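Local coordinates for protein LbpB B-lobe (Moraxella bovis, PDB 3UAQ) that probably binds host lactoferrin at the bacterial surface as a lipoprotein, its N-lobe pairing a handle domain with a beta barrel, at residues G109-Q113 with W125-G129; E223-Q228 with T255-A261. All coordinates share one frame; numbering follows the deposited sequence.

Contact 1: G109-Q113 with W125-G129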
ATOM      1  N   GLY A 109     -13.276  -3.137 -11.560  1.00 33.68           N
ATOM      2  CA  GLY A 109     -13.569  -2.597 -10.247  1.00 27.43           C
ATOM      3  C   GLY A 109     -12.313  -2.190  -9.515  1.00 35.21           C
ATOM      4  O   GLY A 109     -11.333  -2.939  -9.492  1.00 40.09           O
ATOM      5  N   LYS A 110     -12.343  -0.998  -8.920  1.00 30.46           N
ATOM      6  CA  LYS A 110     -11.224  -0.502  -8.123  1.00 23.29           C
ATOM      7  C   LYS A 110     -11.155  -1.257  -6.803  1.00 33.67           C
ATOM      8  O   LYS A 110     -12.164  -1.388  -6.099  1.00 38.79           O
ATOM      9  CB  LYS A 110     -11.363   1.004  -7.878  1.00 12.01           C
ATOM     10  CG  LYS A 110     -10.421   1.581  -6.812  1.00 33.40           C
ATOM     11  CD  LYS A 110      -9.067   2.033  -7.383  1.00 54.51           C
ATOM     12  CE  LYS A 110      -8.264   2.873  -6.373  1.00 54.73           C
ATOM     13  NZ  LYS A 110      -7.098   2.156  -5.759  1.00 42.25           N
ATOM     14  N   ILE A 111      -9.966  -1.757  -6.478  1.00 37.23           N
ATOM     15  CA  ILE A 111      -9.763  -2.564  -5.274  1.00 31.71           C
ATOM     16  C   ILE A 111      -9.107  -1.777  -4.140  1.00 36.14           C
ATOM     17  O   ILE A 111      -8.041  -1.180  -4.321  1.00 33.35           O
ATOM     18  CB  ILE A 111      -8.905  -3.809  -5.582  1.00 27.96           C
ATOM     19  CG1 ILE A 111      -9.718  -4.818  -6.404  1.00 33.71           C
ATOM     20  CG2 ILE A 111      -8.404  -4.444  -4.300  1.00 27.58           C
ATOM     21  CD1 ILE A 111      -8.886  -5.707  -7.299  1.00 35.52           C
ATOM     22  N   TYR A 112      -9.747  -1.780  -2.972  1.00 39.35           N
ATOM     23  CA  TYR A 112      -9.179  -1.138  -1.792  1.00 26.72           C
ATOM     24  C   TYR A 112      -8.702  -2.190  -0.800  1.00 33.67           C
ATOM     25  O   TYR A 112      -9.352  -3.222  -0.603  1.00 38.75           O
ATOM     26  CB  TYR A 112     -10.198  -0.215  -1.126  1.00 26.56           C
ATOM     27  CG  TYR A 112     -10.731   0.860  -2.043  1.00 34.63           C
ATOM     28  CD1 TYR A 112     -10.140   2.117  -2.092  1.00 28.11           C
ATOM     29  CD2 TYR A 112     -11.830   0.620  -2.860  1.00 36.79           C
ATOM     30  CE1 TYR A 112     -10.630   3.110  -2.940  1.00 38.21           C
ATOM     31  CE2 TYR A 112     -12.326   1.607  -3.710  1.00 37.12           C
ATOM     32  CZ  TYR A 112     -11.720   2.847  -3.746  1.00 41.51           C
ATOM     33  OH  TYR A 112     -12.210   3.822  -4.587  1.00 43.21           O
ATOM     34  N   GLN A 113      -7.568  -1.919  -0.168  1.00 32.08           N
ATOM     35  CA  GLN A 113      -6.966  -2.886   0.734  1.00 28.68           C
ATOM     36  C   GLN A 113      -6.147  -2.191   1.810  1.00 37.06           C
ATOM     37  O   GLN A 113      -5.760  -1.028   1.660  1.00 36.23           O
ATOM     38  CB  GLN A 113      -6.081  -3.851  -0.053  1.00 28.96           C
ATOM     39  CG  GLN A 113      -5.157  -3.157  -1.051  1.00 29.33           C
ATOM     40  CD  GLN A 113      -4.291  -4.131  -1.824  1.00 43.04           C
ATOM     41  OE1 GLN A 113      -3.542  -4.918  -1.237  1.00 42.11           O
ATOM     42  NE2 GLN A 113      -4.387  -4.086  -3.152  1.00 54.69           N
ATOM     43  N   TRP A 125      -8.091  -5.990   5.468  1.00 32.08           N
ATOM     44  CA  TRP A 125      -9.174  -6.293   4.553  1.00 26.92           C
ATOM     45  C   TRP A 125      -8.793  -5.994   3.114  1.00 35.36           C
ATOM     46  O   TRP A 125      -7.712  -5.472   2.838  1.00 32.96           O
ATOM     47  CB  TRP A 125     -10.417  -5.491   4.935  1.00 23.58           C
ATOM     48  CG  TRP A 125     -10.124  -4.064   5.301  1.00 30.39           C
ATOM     49  CD1 TRP A 125     -10.022  -3.546   6.561  1.00 32.02           C
ATOM     50  CD2 TRP A 125      -9.898  -2.975   4.401  1.00 35.48           C
ATOM     51  NE1 TRP A 125      -9.752  -2.200   6.502  1.00 27.09           N
ATOM     52  CE2 TRP A 125      -9.669  -1.823   5.186  1.00 32.34           C
ATOM     53  CE3 TRP A 125      -9.872  -2.858   3.008  1.00 32.25           C
ATOM     54  CZ2 TRP A 125      -9.415  -0.572   4.624  1.00 22.57           C
ATOM     55  CZ3 TRP A 125      -9.621  -1.617   2.452  1.00 30.41           C
ATOM     56  CH2 TRP A 125      -9.394  -0.491   3.260  1.00 31.11           C
ATOM     57  N   ILE A 126      -9.700  -6.334   2.205  1.00 40.93           N
ATOM     58  CA  ILE A 126      -9.543  -6.009   0.797  1.00 29.82           C
ATOM     59  C   ILE A 126     -10.885  -6.219   0.128  1.00 20.08           C
ATOM     60  O   ILE A 126     -11.490  -7.276   0.291  1.00 32.87           O
ATOM     61  CB  ILE A 126      -8.485  -6.910   0.143  1.00 38.26           C
ATOM     62  CG1 ILE A 126      -8.505  -6.767  -1.381  1.00 34.52           C
ATOM     63  CG2 ILE A 126      -8.704  -8.357   0.555  1.00 35.34           C
ATOM     64  CD1 ILE A 126      -7.310  -7.413  -2.049  1.00 32.43           C
ATOM     65  N   PHE A 127     -11.359  -5.217  -0.610  1.00 22.52           N
ATOM     66  CA  PHE A 127     -12.711  -5.268  -1.178  1.00 26.20           C
ATOM     67  C   PHE A 127     -12.902  -4.442  -2.455  1.00 32.70           C
ATOM     68  O   PHE A 127     -12.131  -3.517  -2.744  1.00 33.48           O
ATOM     69  CB  PHE A 127     -13.732  -4.795  -0.143  1.00 10.96           C
ATOM     70  CG  PHE A 127     -13.719  -3.311   0.080  1.00 22.51           C
ATOM     71  CD1 PHE A 127     -14.607  -2.486  -0.594  1.00 30.52           C
ATOM     72  CD2 PHE A 127     -12.809  -2.734   0.954  1.00 29.69           C
ATOM     73  CE1 PHE A 127     -14.591  -1.106  -0.393  1.00 32.82           C
ATOM     74  CE2 PHE A 127     -12.789  -1.356   1.161  1.00 30.74           C
ATOM     75  CZ  PHE A 127     -13.680  -0.541   0.487  1.00 29.75           C
ATOM     76  N   THR A 128     -13.937  -4.794  -3.216  1.00 36.38           N
ATOM     77  CA  THR A 128     -14.446  -3.945  -4.288  1.00 33.50           C
ATOM     78  C   THR A 128     -15.912  -3.719  -3.989  1.00 37.17           C
ATOM     79  O   THR A 128     -16.553  -4.551  -3.330  1.00 53.50           O
ATOM     80  CB  THR A 128     -14.365  -4.613  -5.667  1.00 46.11           C
ATOM     81  OG1 THR A 128     -13.411  -5.682  -5.640  1.00 72.50           O
ATOM     82  CG2 THR A 128     -13.961  -3.587  -6.717  1.00 38.45           C
ATOM     83  N   GLY A 129     -16.458  -2.618  -4.493  1.00 22.41           N
ATOM     84  CA  GLY A 129     -17.708  -2.101  -3.974  1.00 26.36           C
ATOM     85  C   GLY A 129     -17.246  -1.072  -2.960  1.00 52.55           C
ATOM     86  O   GLY A 129     -16.377  -0.240  -3.265  1.00 66.49           O
TER
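Tyr112 and Phe127 face each other as an antiparallel hydrogen-bonded pair, and two backbone bonds define the register. Tyr112 N donates to Phe127 O at 3.0 Å, and Phe127 N returns a bond to Tyr112 O at 2.8 Å; both bonds are nearly straight at the hydrogen. Next along the ladder, Gln113 and Ile126 form a non-hydrogen-bonded pair, where the CA atoms close to 4.0 Å. CA-H...O contacts accompany the ladder, among them one from Ile126 CA to Tyr112 O.

The aromatic contacts lie on the face that carries Tyr112 and Phe127. Their planes are only 24° apart, but the rings have slid past one another, with centroids separated by 5.5 Å, so overlap is slight. The closer touch is Tyr112 CB against Phe127 CE2 at 3.6 Å. Trp125, its CG held between the backbone N and carbonyl carbon (chi1 43°), turns the edge of its six-membered ring to the Tyr112-Gln113 backbone, with Tyr112 O near the ring plane and CZ3 3.3 Å from Gln113 N.

Aliphatic packing occupies the other face, where Ile111 CG2 meets Ile126 CG1 at 3.7 Å.

These strands, 112-113 and 121-128, make a beta hairpin of the handle. Helix 95-105 packs against the isoleucine side through Gln103 and Thr99, Phe221 and Pro231 meet the aromatic side, and strand 146-159 pairs with 121-128.

Contact 2: E223-Q228 with T255-A261; sequences EQVFGQ and TKQKAIA
Phe226 lays one face of its ring over the backbone joining Ile260 to Ala261. Ala261 N stands 3.5 Å above the ring plane, over its centre, whereas Ile260 C is displaced toward the rim. Ile260 CA makes a CH-pi contact with the same ring, 4.2 Å from the centroid and 27° off the normal. The methyl of Ala261 adds an apolar touch, CB to Phe226 CE2 at 3.5 Å. With CG anti to the backbone N (chi1 177°), the phenyl group reaches across to the other segment, and the backbone bond from Phe226 N to Lys258 O, 3.2 Å long and bent to 138° at the hydrogen, ties down its base.

Val225 to Gln228 form a type II beta turn, with Gly227 at positive phi, in the long loop between barrel strands 170-184 and 236-243; the turn packs on the chain leaving strand 248-257.

The Val225 and Lys258 side chains run roughly perpendicular, Val225 CG1 meeting Lys258 CB at 3.6 Å. The extended lysine bends only near its tip, where NZ donates to Ala261 O at 2.8 Å from above the carbonyl plane and also bonds Ser263 O. At the opposite end of the contact, Glu223 and Thr255 approach from opposing directions, the carboxylate OE1 lying 3.8 Å from Thr255 CG2. That carboxylate is held by a salt bridge from OE2 to Arg270 and by a hydrogen bond from OE1 to His236.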
ATOM      1  N   GLU A 223     -16.251   2.470   9.975  1.00 26.72           N
ATOM      2  CA  GLU A 223     -16.512   3.179  11.222  1.00 32.91           C
ATOM      3  C   GLU A 223     -16.022   4.618  11.101  1.00 33.81           C
ATOM      4  O   GLU A 223     -14.877   4.872  10.717  1.00 32.77           O
ATOM      5  CB  GLU A 223     -15.882   2.462  12.414  1.00 21.65           C
ATOM      6  CG  GLU A 223     -16.560   2.802  13.729  1.00 31.53           C
ATOM      7  CD  GLU A 223     -16.247   1.809  14.833  1.00 43.58           C
ATOM      8  OE1 GLU A 223     -15.365   0.940  14.640  1.00 42.79           O
ATOM      9  OE2 GLU A 223     -16.892   1.902  15.899  1.00 47.25           O
ATOM     10  N   GLN A 224     -16.901   5.556  11.422  1.00 29.66           N
ATOM     11  CA  GLN A 224     -16.691   6.956  11.071  1.00 34.70           C
ATOM     12  C   GLN A 224     -15.847   7.769  12.057  1.00 39.74           C
ATOM     13  O   GLN A 224     -16.175   7.893  13.240  1.00 46.44           O
ATOM     14  CB  GLN A 224     -18.041   7.650  10.858  1.00 37.06           C
ATOM     15  CG  GLN A 224     -18.950   6.959   9.837  1.00 41.25           C
ATOM     16  CD  GLN A 224     -20.218   7.743   9.564  1.00 41.43           C
ATOM     17  OE1 GLN A 224     -20.807   8.342  10.477  1.00 36.56           O
ATOM     18  NE2 GLN A 224     -20.646   7.749   8.301  1.00 23.54           N
ATOM     19  N   VAL A 225     -14.757   8.329  11.546  1.00 39.79           N
ATOM     20  CA  VAL A 225     -14.051   9.395  12.227  1.00 33.32           C
ATOM     21  C   VAL A 225     -14.121  10.604  11.310  1.00 36.48           C
ATOM     22  O   VAL A 225     -14.297  10.463  10.095  1.00 48.00           O
ATOM     23  CB  VAL A 225     -12.579   9.036  12.505  1.00 33.63           C
ATOM     24  CG1 VAL A 225     -12.002   9.971  13.563  1.00 41.76           C
ATOM     25  CG2 VAL A 225     -12.471   7.601  12.973  1.00 32.16           C
ATOM     26  N   PHE A 226     -13.987  11.790  11.885  1.00 29.32           N
ATOM     27  CA  PHE A 226     -14.210  13.016  11.134  1.00 26.63           C
ATOM     28  C   PHE A 226     -13.162  13.318  10.063  1.00 30.55           C
ATOM     29  O   PHE A 226     -11.961  13.166  10.290  1.00 28.39           O
ATOM     30  CB  PHE A 226     -14.307  14.208  12.080  1.00 22.46           C
ATOM     31  CG  PHE A 226     -14.463  15.513  11.367  1.00 25.07           C
ATOM     32  CD1 PHE A 226     -15.715  15.941  10.953  1.00 23.19           C
ATOM     33  CD2 PHE A 226     -13.357  16.300  11.076  1.00 24.92           C
ATOM     34  CE1 PHE A 226     -15.868  17.143  10.272  1.00 25.59           C
ATOM     35  CE2 PHE A 226     -13.501  17.506  10.396  1.00 25.78           C
ATOM     36  CZ  PHE A 226     -14.760  17.926   9.995  1.00 31.59           C
ATOM     37  N   GLY A 227     -13.625  13.777   8.905  1.00 38.75           N
ATOM     38  CA  GLY A 227     -12.727  14.246   7.864  1.00 47.94           C
ATOM     39  C   GLY A 227     -11.936  13.136   7.190  1.00 47.90           C
ATOM     40  O   GLY A 227     -11.022  13.405   6.405  1.00 51.03           O
ATOM     41  N   GLN A 228     -12.274  11.887   7.509  1.00 42.87           N
ATOM     42  CA  GLN A 228     -11.778  10.743   6.761  1.00 40.33           C
ATOM     43  C   GLN A 228     -12.935  10.213   5.935  1.00 39.02           C
ATOM     44  O   GLN A 228     -14.083  10.246   6.376  1.00 44.71           O
ATOM     45  CB  GLN A 228     -11.279   9.648   7.699  1.00 43.42           C
ATOM     46  CG  GLN A 228     -10.242  10.080   8.721  1.00 40.65           C
ATOM     47  CD  GLN A 228      -9.592   8.893   9.404  1.00 46.28           C
ATOM     48  OE1 GLN A 228      -9.155   7.951   8.743  1.00 61.51           O
ATOM     49  NE2 GLN A 228      -9.553   8.913  10.730  1.00 49.86           N
ATOM     50  N   THR A 255     -10.896   1.827  19.801  1.00 31.41           N
ATOM     51  CA  THR A 255     -11.273   2.546  18.594  1.00 26.75           C
ATOM     52  C   THR A 255     -11.146   4.044  18.805  1.00 35.99           C
ATOM     53  O   THR A 255     -11.569   4.579  19.838  1.00 38.22           O
ATOM     54  CB  THR A 255     -12.713   2.228  18.168  1.00 26.65           C
ATOM     55  OG1 THR A 255     -12.865   0.812  18.001  1.00 36.38           O
ATOM     56  CG2 THR A 255     -13.053   2.940  16.853  1.00 21.71           C
ATOM     57  N   LYS A 256     -10.548   4.713  17.826  1.00 40.93           N
ATOM     58  CA  LYS A 256     -10.494   6.167  17.822  1.00 36.80           C
ATOM     59  C   LYS A 256     -11.835   6.750  17.385  1.00 37.91           C
ATOM     60  O   LYS A 256     -12.294   6.508  16.269  1.00 47.31           O
ATOM     61  CB  LYS A 256      -9.382   6.671  16.893  1.00 30.33           C
ATOM     62  CG  LYS A 256      -9.707   7.990  16.206  1.00 29.89           C
ATOM     63  CD  LYS A 256      -8.462   8.664  15.632  1.00 25.06           C
ATOM     64  CE  LYS A 256      -7.630   7.704  14.814  1.00 27.22           C
ATOM     65  NZ  LYS A 256      -6.866   8.413  13.743  1.00 26.41           N
ATOM     66  N   GLN A 257     -12.467   7.490  18.289  1.00 38.26           N
ATOM     67  CA  GLN A 257     -13.599   8.340  17.967  1.00 36.10           C
ATOM     68  C   GLN A 257     -13.126   9.788  17.924  1.00 32.47           C
ATOM     69  O   GLN A 257     -12.277  10.203  18.720  1.00 25.17           O
ATOM     70  CB  GLN A 257     -14.698   8.215  19.021  1.00 43.40           C
ATOM     71  CG  GLN A 257     -14.703   6.912  19.787  1.00 59.77           C
ATOM     72  CD  GLN A 257     -15.981   6.127  19.586  1.00 64.26           C
ATOM     73  OE1 GLN A 257     -15.943   4.943  19.262  1.00 74.24           O
ATOM     74  NE2 GLN A 257     -17.120   6.785  19.760  1.00 59.65           N
ATOM     75  N   LYS A 258     -13.665  10.548  16.977  1.00 30.82           N
ATOM     76  CA  LYS A 258     -13.483  11.990  16.927  1.00 22.18           C
ATOM     77  C   LYS A 258     -14.651  12.535  16.121  1.00 31.75           C
ATOM     78  O   LYS A 258     -14.786  12.248  14.928  1.00 36.16           O
ATOM     79  CB  LYS A 258     -12.158  12.363  16.266  1.00 27.93           C
ATOM     80  CG  LYS A 258     -12.057  13.837  15.870  1.00 26.27           C
ATOM     81  CD  LYS A 258     -10.908  14.076  14.891  1.00 21.16           C
ATOM     82  CE  LYS A 258     -10.873  15.518  14.391  1.00 32.26           C
ATOM     83  NZ  LYS A 258     -10.408  16.501  15.412  1.00 34.89           N
ATOM     84  N   ALA A 259     -15.510  13.305  16.781  1.00 37.81           N
ATOM     85  CA  ALA A 259     -16.799  13.683  16.203  1.00 38.62           C
ATOM     86  C   ALA A 259     -16.716  14.767  15.128  1.00 46.74           C
ATOM     87  O   ALA A 259     -17.132  14.556  13.985  1.00 45.66           O
ATOM     88  CB  ALA A 259     -17.757  14.101  17.293  1.00 30.42           C
ATOM     89  N   ILE A 260     -16.219  15.940  15.508  1.00 50.12           N
ATOM     90  CA  ILE A 260     -16.074  17.039  14.562  1.00 43.88           C
ATOM     91  C   ILE A 260     -14.630  17.521  14.491  1.00 42.93           C
ATOM     92  O   ILE A 260     -13.744  16.957  15.136  1.00 45.19           O
ATOM     93  CB  ILE A 260     -16.990  18.213  14.926  1.00 35.47           C
ATOM     94  CG1 ILE A 260     -16.621  18.765  16.303  1.00 28.47           C
ATOM     95  CG2 ILE A 260     -18.449  17.774  14.883  1.00 33.11           C
ATOM     96  CD1 ILE A 260     -17.529  19.888  16.763  1.00 13.20           C
ATOM     97  N   ALA A 261     -14.402  18.570  13.710  1.00 37.02           N
ATOM     98  CA  ALA A 261     -13.056  19.098  13.510  1.00 39.84           C
ATOM     99  C   ALA A 261     -12.376  19.501  14.825  1.00 39.17           C
ATOM    100  O   ALA A 261     -11.211  19.172  15.053  1.00 43.84           O
ATOM    101  CB  ALA A 261     -13.082  20.268  12.531  1.00 34.74           C
TER

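Both segments of contact 1 precede those of contact 2 in the sequence; the centres of the two contacts are 22 Å apart and their nearest atoms about 9 Å, without touching. They also belong to different beta sheets: strands 112-113 and 121-128 of contact 1 lie in the antiparallel sheet of the handle, whereas 255-257 ends a strand of the barrel sheet. The loop between strands 170-184 and 236-243 spans the gap. It supplies Phe221 and Pro231 to the aromatic side of contact 1 and residues 223-228 to contact 2, so one loop of the barrel region packs against both the handle hairpin and the end of a barrel strand.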